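Local atomic coordinates of dally-like, isoform A (PDB entry 6XTZ), a protein that binds Wnt and Hedgehog family proteins at the cell surface as a glypican, and shields the palmitoleate lipid of Wnt so that it can signal at a distance. Residues A[258-263]-A[509-514]; A[251-256]-A[495-500]; A[262-267]-A[521-526]. The protein carries 5 engineered substitutions. All blocks are in the same frame, centred on the assembly; numbering follows the deposited sequence.

Interaction 1: residues A[258-263]-A[509-514]; sequences CLHYQH and NPASTK
H260 and N509 each extend the side chain opposite the backbone N (chi1 -171° and -178°), and this carries the imidazole and the carboxamide to the same spot between the two loops. There OD1 of N509 lies 3.5 Å from CD2 of H260, at the edge of the ring and near its plane, with the ring and amide planes 86° apart. Histidine suits the place because its CB packs on proline, 3.9 Å from CB of P510, while its ring nitrogen NE2 accepts a hydrogen bond from the backbone N of G501. The amide oxygen of N509 also takes a weak bond, 3.3 Å long, from the backbone N of A511, which helps to hold the carboxamide in its turn. A511 offers a single methyl group, small enough to approach both CD2 of H260 (3.8 Å) and the backbone N of Y261 (3.9 Å). Beside it a water accepts a weak bond from the backbone N of Y261 at 3.1 Å and may also donate to O of P510, a carbonyl that N223 reaches as well. The proline and alanine thus close over a largely buried join. Segment 258-263 is the connection from helix 248-258, tied through C258 to C226, into helix 263-283; segment 509-514 leads into helix 513-538, with S512 as its N-cap.

Interaction 2: residues A[251-256]-A[495-500]; sequences CVNVIK and SITTEH
In this part of the glypican fold, a side chain on helix 248-258 grips the backbone of an irregular loop: N253 bonds the backbone O of S495 and N of T497, on either side of I496 in the sequence. Three hydrogen bonds cross from the helix to the loop. OD1 of N253 accepts from the backbone N of T497 at 3.0 Å and 162°, while ND2 donates to O of S495 at 3.2 Å, approaching from above that carbonyl plane. Asparagine fits because one short amide offers both an acceptor and a donor; with CG beside its own backbone N (chi1 -76°), the group leans toward the loop. ND2 is also bonded to the hydroxyl of Y492, so the amide has three hydrogen-bond partners and its rotation is fixed. One turn along the helix, K256 extends its chain and brings NZ to 3.0 Å from O of T497, a bond directed at the carbonyl oxygen with a C=O...N angle of 160°. The backbone N and O of T497, which belong to successive peptide groups, are thus bonded to N253 and K256.

The apolar contacts centre on I496. CE and NZ of K256 both pass CG2 of I496 (CE at 3.9 Å) as the ammonium group reaches the carbonyl; the two side chains cross at about a right angle. V252, whose beta-branched side chain faces the loop, touches I496 through CG1. Within the loop, T497 forms an ST turn, its OG1 accepting from the backbone N of E499 at 3.3 Å.

Interaction 3: residues A[262-267]-A[521-526]; sequences QHEFDS and SQLSHL
F265 and L523 meet where two nearly parallel helices pack side by side in the elongated helical bundle of the glypican: segments 263-267 and 521-526, of helices 263-283 and 513-538, run 14° apart, their axes 10.1 Å from each other at closest approach. F265 has the most surface buried. With CG opposite its backbone N (chi1 -166°), the ring reaches toward the partner helix, where a large flat apolar group can serve several neighbours at once. CD2 of L526 sits over one face, 4.0 Å from the ring centroid and 21° off the normal, a CH-pi contact in which a methyl meets the pi cloud. At the rim, CE1 of F265 lies 3.7 Å from O of Q522, near the ring plane, so a polarised C-H edge faces a carbonyl oxygen. W460 also meets this ring edge-to-face. Replacing F265 by an alanine is likely to leave the L526 methyl without its aromatic face and to open a gap between the helices.

L523 runs past F265 in the opposite direction, so the two side chains interdigitate. Its forked end suits this position: CD2 lies against E264, 3.9 Å from its CB, at the more exposed margin, while CD1 lies mainly against F265. L526 joins from one turn later and also touches E268 and F272 on the first helix. CD1 of L523 lies 3.7 Å from CA of F265.

In the fold
Segments 258-263 and 262-267, of interactions 1 and 3, overlap at Q262 and H263, and both contacts lead to helix 513-538, one at its start and one within it; their centres are about 12 Å apart. Interaction 2 lies about 12 Å from interaction 1 and about 19 Å from interaction 3, centre to centre. H500 links the three: its ring stacks on H263, with H263 CD2 3.3 Å from H500 CG, and also meets that of H260. All three join the chain before the long unmodelled region 324-437 to the part after it. None contains a residue of the O-palmitoleoyl serine pocket. Helix 185-216 offers L189 to that lipid and, much further along, V213 to F265.

Interaction 1: residues A[258-263]-A[509-514]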
loop_
_atom_site.group_PDB
_atom_site.type_symbol
_atom_site.label_atom_id
_atom_site.label_comp_id
_atom_site.label_asym_id
_atom_site.label_seq_id
_atom_site.Cartn_x
_atom_site.Cartn_y
_atom_site.Cartn_z
ATOM N N CYS A 258 -7.481 -5.534 -21.783
ATOM C CA CYS A 258 -7.495 -4.076 -21.750
ATOM C C CYS A 258 -6.670 -3.542 -20.586
ATOM O O CYS A 258 -5.971 -2.531 -20.720
ATOM C CB CYS A 258 -8.934 -3.566 -21.661
ATOM S SG CYS A 258 -9.847 -3.584 -23.224
ATOM N N LEU A 259 -6.730 -4.215 -19.436
ATOM C CA LEU A 259 -6.015 -3.796 -18.237
ATOM C C LEU A 259 -4.777 -4.648 -17.977
ATOM O O LEU A 259 -4.332 -4.759 -16.830
ATOM C CB LEU A 259 -6.948 -3.835 -17.027
ATOM C CG LEU A 259 -8.300 -3.136 -17.179
ATOM C CD1 LEU A 259 -9.091 -3.234 -15.882
ATOM C CD2 LEU A 259 -8.116 -1.683 -17.592
ATOM N N HIS A 260 -4.207 -5.252 -19.022
ATOM C CA HIS A 260 -3.071 -6.147 -18.827
ATOM C C HIS A 260 -1.809 -5.407 -18.406
ATOM O O HIS A 260 -0.896 -6.033 -17.859
ATOM C CB HIS A 260 -2.799 -6.949 -20.099
ATOM C CG HIS A 260 -1.796 -8.045 -19.914
ATOM N ND1 HIS A 260 -1.977 -9.073 -19.013
ATOM C CD2 HIS A 260 -0.598 -8.268 -20.503
ATOM C CE1 HIS A 260 -0.936 -9.885 -19.060
ATOM N NE2 HIS A 260 -0.084 -9.419 -19.956
ATOM N N TYR A 261 -1.736 -4.095 -18.640
ATOM C CA TYR A 261 -0.595 -3.321 -18.167
ATOM C C TYR A 261 -0.494 -3.306 -16.647
ATOM O O TYR A 261 0.524 -2.847 -16.115
ATOM C CB TYR A 261 -0.670 -1.888 -18.702
ATOM C CG TYR A 261 -1.854 -1.087 -18.203
ATOM C CD1 TYR A 261 -3.073 -1.119 -18.870
ATOM C CD2 TYR A 261 -1.749 -0.288 -17.071
ATOM C CE1 TYR A 261 -4.156 -0.385 -18.417
ATOM C CE2 TYR A 261 -2.824 0.449 -16.613
ATOM C CZ TYR A 261 -4.025 0.397 -17.288
ATOM O OH TYR A 261 -5.094 1.131 -16.830
ATOM N N GLN A 262 -1.514 -3.793 -15.944
ATOM C CA GLN A 262 -1.528 -3.866 -14.492
ATOM C C GLN A 262 -1.120 -5.238 -13.968
ATOM O O GLN A 262 -1.310 -5.511 -12.779
ATOM C CB GLN A 262 -2.919 -3.513 -13.965
ATOM C CG GLN A 262 -3.426 -2.152 -14.393
ATOM C CD GLN A 262 -4.892 -1.951 -14.067
ATOM O OE1 GLN A 262 -5.586 -2.886 -13.674
ATOM N NE2 GLN A 262 -5.372 -0.726 -14.233
ATOM N N HIS A 263 -0.565 -6.101 -14.823
ATOM C CA HIS A 263 -0.315 -7.485 -14.425
ATOM C C HIS A 263 0.730 -7.567 -13.319
ATOM O O HIS A 263 0.465 -8.104 -12.238
ATOM C CB HIS A 263 0.116 -8.316 -15.634
ATOM C CG HIS A 263 0.221 -9.781 -15.347
ATOM N ND1 HIS A 263 -0.881 -10.610 -15.298
ATOM C CD2 HIS A 263 1.293 -10.564 -15.077
ATOM C CE1 HIS A 263 -0.491 -11.841 -15.021
ATOM N NE2 HIS A 263 0.823 -11.841 -14.881
ATOM N N ASN A 509 0.706 -9.190 -27.530
ATOM C CA ASN A 509 0.714 -8.792 -26.128
ATOM C C ASN A 509 -0.287 -7.663 -25.909
ATOM O O ASN A 509 -0.112 -6.578 -26.475
ATOM C CB ASN A 509 2.109 -8.347 -25.708
ATOM C CG ASN A 509 2.185 -7.957 -24.243
ATOM O OD1 ASN A 509 1.323 -8.321 -23.443
ATOM N ND2 ASN A 509 3.224 -7.212 -23.884
ATOM N N PRO A 510 -1.334 -7.867 -25.105
ATOM C CA PRO A 510 -2.319 -6.792 -24.890
ATOM C C PRO A 510 -1.733 -5.543 -24.260
ATOM O O PRO A 510 -2.300 -4.458 -24.436
ATOM C CB PRO A 510 -3.359 -7.443 -23.966
ATOM C CG PRO A 510 -3.157 -8.915 -24.127
ATOM C CD PRO A 510 -1.696 -9.104 -24.394
ATOM N N ALA A 511 -0.624 -5.654 -23.534
ATOM C CA ALA A 511 0.015 -4.500 -22.914
ATOM C C ALA A 511 1.058 -3.935 -23.869
ATOM O O ALA A 511 1.985 -4.644 -24.276
ATOM C CB ALA A 511 0.652 -4.888 -21.582
ATOM N N SER A 512 0.907 -2.663 -24.223
ATOM C CA SER A 512 1.845 -2.008 -25.119
ATOM C C SER A 512 3.055 -1.491 -24.348
ATOM O O SER A 512 3.026 -1.328 -23.124
ATOM C CB SER A 512 1.165 -0.857 -25.862
ATOM O OG SER A 512 0.700 0.130 -24.957
ATOM N N THR A 513 4.131 -1.225 -25.092
ATOM C CA THR A 513 5.352 -0.722 -24.472
ATOM C C THR A 513 5.131 0.631 -23.808
ATOM O O THR A 513 5.760 0.932 -22.787
ATOM C CB THR A 513 6.467 -0.628 -25.514
ATOM O OG1 THR A 513 6.577 -1.876 -26.208
ATOM C CG2 THR A 513 7.802 -0.310 -24.844
ATOM N N LYS A 514 4.246 1.459 -24.368
ATOM C CA LYS A 514 3.970 2.757 -23.760
ATOM C C LYS A 514 3.283 2.600 -22.409
ATOM O O LYS A 514 3.556 3.364 -21.476
ATOM C CB LYS A 514 3.118 3.609 -24.701
ATOM C CG LYS A 514 2.736 4.969 -24.133
ATOM C CD LYS A 514 1.845 5.748 -25.089
ATOM C CE LYS A 514 1.447 7.092 -24.499
ATOM N NZ LYS A 514 0.595 7.884 -25.427
HETATM O O HOH W 1 -2.847 -3.345 -21.391
#

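Interaction 2: residues A[251-256]-A[495-500]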
loop_
_atom_site.group_PDB
_atom_site.type_symbol
_atom_site.label_atom_id
_atom_site.label_comp_id
_atom_site.label_asym_id
_atom_site.label_seq_id
_atom_site.Cartn_x
_atom_site.Cartn_y
_atom_site.Cartn_z
ATOM N N CYS A 251 -16.123 -11.860 -21.283
ATOM C CA CYS A 251 -15.962 -10.481 -20.832
ATOM C C CYS A 251 -14.720 -10.323 -19.963
ATOM O O CYS A 251 -13.963 -9.359 -20.123
ATOM C CB CYS A 251 -17.209 -10.028 -20.071
ATOM S SG CYS A 251 -17.121 -8.344 -19.413
ATOM N N VAL A 252 -14.496 -11.258 -19.034
ATOM C CA VAL A 252 -13.359 -11.140 -18.123
ATOM C C VAL A 252 -12.045 -11.167 -18.895
ATOM O O VAL A 252 -11.125 -10.389 -18.612
ATOM C CB VAL A 252 -13.407 -12.245 -17.050
ATOM C CG1 VAL A 252 -12.121 -12.257 -16.238
ATOM C CG2 VAL A 252 -14.608 -12.045 -16.138
ATOM N N ASN A 253 -11.939 -12.052 -19.889
ATOM C CA ASN A 253 -10.714 -12.131 -20.678
ATOM C C ASN A 253 -10.457 -10.845 -21.452
ATOM O O ASN A 253 -9.300 -10.451 -21.631
ATOM C CB ASN A 253 -10.780 -13.320 -21.636
ATOM C CG ASN A 253 -10.549 -14.641 -20.938
ATOM O OD1 ASN A 253 -9.837 -14.708 -19.937
ATOM N ND2 ASN A 253 -11.148 -15.703 -21.465
ATOM N N VAL A 254 -11.514 -10.178 -21.914
ATOM C CA VAL A 254 -11.337 -8.940 -22.666
ATOM C C VAL A 254 -10.864 -7.821 -21.746
ATOM O O VAL A 254 -9.909 -7.100 -22.060
ATOM C CB VAL A 254 -12.638 -8.563 -23.398
ATOM C CG1 VAL A 254 -12.501 -7.199 -24.060
ATOM C CG2 VAL A 254 -12.985 -9.623 -24.431
ATOM N N ILE A 255 -11.521 -7.661 -20.595
ATOM C CA ILE A 255 -11.120 -6.608 -19.666
ATOM C C ILE A 255 -9.719 -6.873 -19.128
ATOM O O ILE A 255 -8.930 -5.941 -18.936
ATOM C CB ILE A 255 -12.147 -6.468 -18.528
ATOM C CG1 ILE A 255 -13.565 -6.383 -19.093
ATOM C CG2 ILE A 255 -11.848 -5.227 -17.701
ATOM C CD1 ILE A 255 -13.812 -5.156 -19.936
ATOM N N LYS A 256 -9.385 -8.144 -18.881
ATOM C CA LYS A 256 -8.031 -8.479 -18.446
ATOM C C LYS A 256 -6.997 -8.035 -19.474
ATOM O O LYS A 256 -5.911 -7.570 -19.110
ATOM C CB LYS A 256 -7.908 -9.980 -18.182
ATOM C CG LYS A 256 -8.405 -10.419 -16.816
ATOM C CD LYS A 256 -7.945 -11.834 -16.501
ATOM C CE LYS A 256 -8.201 -12.191 -15.046
ATOM N NZ LYS A 256 -7.572 -13.489 -14.681
ATOM N N SER A 495 -10.857 -20.434 -21.333
ATOM C CA SER A 495 -11.000 -20.207 -19.905
ATOM C C SER A 495 -10.345 -18.885 -19.523
ATOM O O SER A 495 -9.614 -18.275 -20.306
ATOM C CB SER A 495 -10.386 -21.364 -19.110
ATOM O OG SER A 495 -8.999 -21.486 -19.372
ATOM N N ILE A 496 -10.625 -18.438 -18.298
ATOM C CA ILE A 496 -10.061 -17.180 -17.820
ATOM C C ILE A 496 -8.546 -17.305 -17.775
ATOM O O ILE A 496 -7.996 -18.146 -17.051
ATOM C CB ILE A 496 -10.643 -16.809 -16.453
ATOM C CG1 ILE A 496 -12.148 -16.550 -16.568
ATOM C CG2 ILE A 496 -9.935 -15.587 -15.889
ATOM C CD1 ILE A 496 -12.795 -16.116 -15.269
ATOM N N THR A 497 -7.864 -16.472 -18.553
ATOM C CA THR A 497 -6.421 -16.576 -18.697
ATOM C C THR A 497 -5.702 -15.946 -17.510
ATOM O O THR A 497 -6.191 -15.001 -16.883
ATOM C CB THR A 497 -5.960 -15.906 -19.993
ATOM O OG1 THR A 497 -4.529 -15.936 -20.068
ATOM C CG2 THR A 497 -6.437 -14.463 -20.047
ATOM N N THR A 498 -4.523 -16.493 -17.201
ATOM C CA THR A 498 -3.650 -15.943 -16.173
ATOM C C THR A 498 -2.233 -15.728 -16.690
ATOM O O THR A 498 -1.325 -15.474 -15.889
ATOM C CB THR A 498 -3.616 -16.851 -14.938
ATOM O OG1 THR A 498 -3.218 -18.172 -15.325
ATOM C CG2 THR A 498 -4.987 -16.908 -14.277
ATOM N N GLU A 499 -2.023 -15.826 -18.000
ATOM C CA GLU A 499 -0.695 -15.681 -18.571
ATOM C C GLU A 499 -0.246 -14.223 -18.535
ATOM O O GLU A 499 -1.049 -13.297 -18.389
ATOM C CB GLU A 499 -0.675 -16.197 -20.011
ATOM C CG GLU A 499 -1.132 -17.639 -20.158
ATOM C CD GLU A 499 -0.141 -18.626 -19.578
ATOM O OE1 GLU A 499 1.070 -18.485 -19.853
ATOM O OE2 GLU A 499 -0.570 -19.539 -18.843
ATOM N N HIS A 500 1.061 -14.030 -18.673
ATOM C CA HIS A 500 1.674 -12.706 -18.710
ATOM C C HIS A 500 2.240 -12.499 -20.111
ATOM O O HIS A 500 3.311 -13.014 -20.442
ATOM C CB HIS A 500 2.755 -12.575 -17.643
ATOM C CG HIS A 500 3.377 -11.213 -17.570
ATOM N ND1 HIS A 500 2.863 -10.120 -18.234
ATOM C CD2 HIS A 500 4.471 -10.770 -16.907
ATOM C CE1 HIS A 500 3.615 -9.062 -17.984
ATOM N NE2 HIS A 500 4.597 -9.430 -17.181
#

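Interaction 3: residues A[262-267]-A[521-526]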
loop_
_atom_site.group_PDB
_atom_site.type_symbol
_atom_site.label_atom_id
_atom_site.label_comp_id
_atom_site.label_asym_id
_atom_site.label_seq_id
_atom_site.Cartn_x
_atom_site.Cartn_y
_atom_site.Cartn_z
ATOM N N GLN A 262 -1.514 -3.793 -15.944
ATOM C CA GLN A 262 -1.528 -3.866 -14.492
ATOM C C GLN A 262 -1.120 -5.238 -13.968
ATOM O O GLN A 262 -1.310 -5.511 -12.779
ATOM C CB GLN A 262 -2.919 -3.513 -13.965
ATOM C CG GLN A 262 -3.426 -2.152 -14.393
ATOM C CD GLN A 262 -4.892 -1.951 -14.067
ATOM O OE1 GLN A 262 -5.586 -2.886 -13.674
ATOM N NE2 GLN A 262 -5.372 -0.726 -14.233
ATOM N N HIS A 263 -0.565 -6.101 -14.823
ATOM C CA HIS A 263 -0.315 -7.485 -14.425
ATOM C C HIS A 263 0.730 -7.567 -13.319
ATOM O O HIS A 263 0.465 -8.104 -12.238
ATOM C CB HIS A 263 0.116 -8.316 -15.634
ATOM C CG HIS A 263 0.221 -9.781 -15.347
ATOM N ND1 HIS A 263 -0.881 -10.610 -15.298
ATOM C CD2 HIS A 263 1.293 -10.564 -15.077
ATOM C CE1 HIS A 263 -0.491 -11.841 -15.021
ATOM N NE2 HIS A 263 0.823 -11.841 -14.881
ATOM N N GLU A 264 1.939 -7.064 -13.595
ATOM C CA GLU A 264 2.988 -7.026 -12.581
ATOM C C GLU A 264 2.549 -6.215 -11.372
ATOM O O GLU A 264 2.790 -6.611 -10.226
ATOM C CB GLU A 264 4.269 -6.432 -13.170
ATOM C CG GLU A 264 5.053 -7.353 -14.086
ATOM C CD GLU A 264 6.150 -6.618 -14.835
ATOM O OE1 GLU A 264 5.829 -5.916 -15.818
ATOM O OE2 GLU A 264 7.327 -6.729 -14.432
ATOM N N PHE A 265 1.900 -5.074 -11.614
ATOM C CA PHE A 265 1.475 -4.208 -10.521
ATOM C C PHE A 265 0.470 -4.910 -9.620
ATOM O O PHE A 265 0.461 -4.683 -8.404
ATOM C CB PHE A 265 0.880 -2.918 -11.084
ATOM C CG PHE A 265 0.717 -1.826 -10.066
ATOM C CD1 PHE A 265 1.786 -1.013 -9.729
ATOM C CD2 PHE A 265 -0.505 -1.607 -9.453
ATOM C CE1 PHE A 265 1.642 -0.004 -8.796
ATOM C CE2 PHE A 265 -0.657 -0.600 -8.520
ATOM C CZ PHE A 265 0.419 0.202 -8.191
ATOM N N ASP A 266 -0.372 -5.773 -10.195
ATOM C CA ASP A 266 -1.327 -6.528 -9.392
ATOM C C ASP A 266 -0.620 -7.509 -8.462
ATOM O O ASP A 266 -0.975 -7.617 -7.284
ATOM C CB ASP A 266 -2.306 -7.261 -10.306
ATOM C CG ASP A 266 -3.106 -8.317 -9.578
ATOM O OD1 ASP A 266 -3.740 -7.986 -8.556
ATOM O OD2 ASP A 266 -3.107 -9.478 -10.037
ATOM N N SER A 267 0.382 -8.230 -8.971
ATOM C CA SER A 267 1.058 -9.226 -8.144
ATOM C C SER A 267 1.846 -8.568 -7.019
ATOM O O SER A 267 1.829 -9.049 -5.879
ATOM C CB SER A 267 1.968 -10.100 -9.008
ATOM O OG SER A 267 3.007 -9.340 -9.598
ATOM N N SER A 521 7.791 3.405 -13.096
ATOM C CA SER A 521 8.118 4.124 -11.868
ATOM C C SER A 521 7.154 3.767 -10.744
ATOM O O SER A 521 7.551 3.709 -9.575
ATOM C CB SER A 521 8.115 5.630 -12.122
ATOM O OG SER A 521 6.833 6.072 -12.528
ATOM N N GLN A 522 5.884 3.528 -11.075
ATOM C CA GLN A 522 4.921 3.113 -10.059
ATOM C C GLN A 522 5.219 1.706 -9.564
ATOM O O GLN A 522 5.025 1.402 -8.380
ATOM C CB GLN A 522 3.500 3.194 -10.611
ATOM C CG GLN A 522 2.869 4.563 -10.480
ATOM C CD GLN A 522 3.727 5.658 -11.077
ATOM O OE1 GLN A 522 4.080 5.613 -12.256
ATOM N NE2 GLN A 522 4.078 6.646 -10.262
ATOM N N LEU A 523 5.684 0.833 -10.457
ATOM C CA LEU A 523 6.084 -0.504 -10.040
ATOM C C LEU A 523 7.319 -0.451 -9.151
ATOM O O LEU A 523 7.429 -1.212 -8.183
ATOM C CB LEU A 523 6.338 -1.370 -11.271
ATOM C CG LEU A 523 6.407 -2.878 -11.064
ATOM C CD1 LEU A 523 5.089 -3.399 -10.518
ATOM C CD2 LEU A 523 6.754 -3.554 -12.378
ATOM N N SER A 524 8.252 0.455 -9.454
ATOM C CA SER A 524 9.478 0.553 -8.670
ATOM C C SER A 524 9.207 1.123 -7.283
ATOM O O SER A 524 9.797 0.669 -6.296
ATOM C CB SER A 524 10.504 1.406 -9.414
ATOM O OG SER A 524 11.718 1.493 -8.690
ATOM N N HIS A 525 8.323 2.120 -7.188
ATOM C CA HIS A 525 7.979 2.676 -5.882
ATOM C C HIS A 525 7.238 1.655 -5.028
ATOM O O HIS A 525 7.483 1.554 -3.820
ATOM C CB HIS A 525 7.136 3.940 -6.049
ATOM C CG HIS A 525 7.881 5.092 -6.646
ATOM N ND1 HIS A 525 9.241 5.257 -6.500
ATOM C CD2 HIS A 525 7.454 6.139 -7.393
ATOM C CE1 HIS A 525 9.620 6.355 -7.129
ATOM N NE2 HIS A 525 8.554 6.908 -7.679
ATOM N N LEU A 526 6.326 0.892 -5.638
ATOM C CA LEU A 526 5.589 -0.116 -4.884
ATOM C C LEU A 526 6.517 -1.209 -4.370
ATOM O O LEU A 526 6.403 -1.633 -3.214
ATOM C CB LEU A 526 4.478 -0.714 -5.747
ATOM C CG LEU A 526 3.569 -1.729 -5.052
ATOM C CD1 LEU A 526 2.882 -1.099 -3.849
ATOM C CD2 LEU A 526 2.545 -2.292 -6.021
#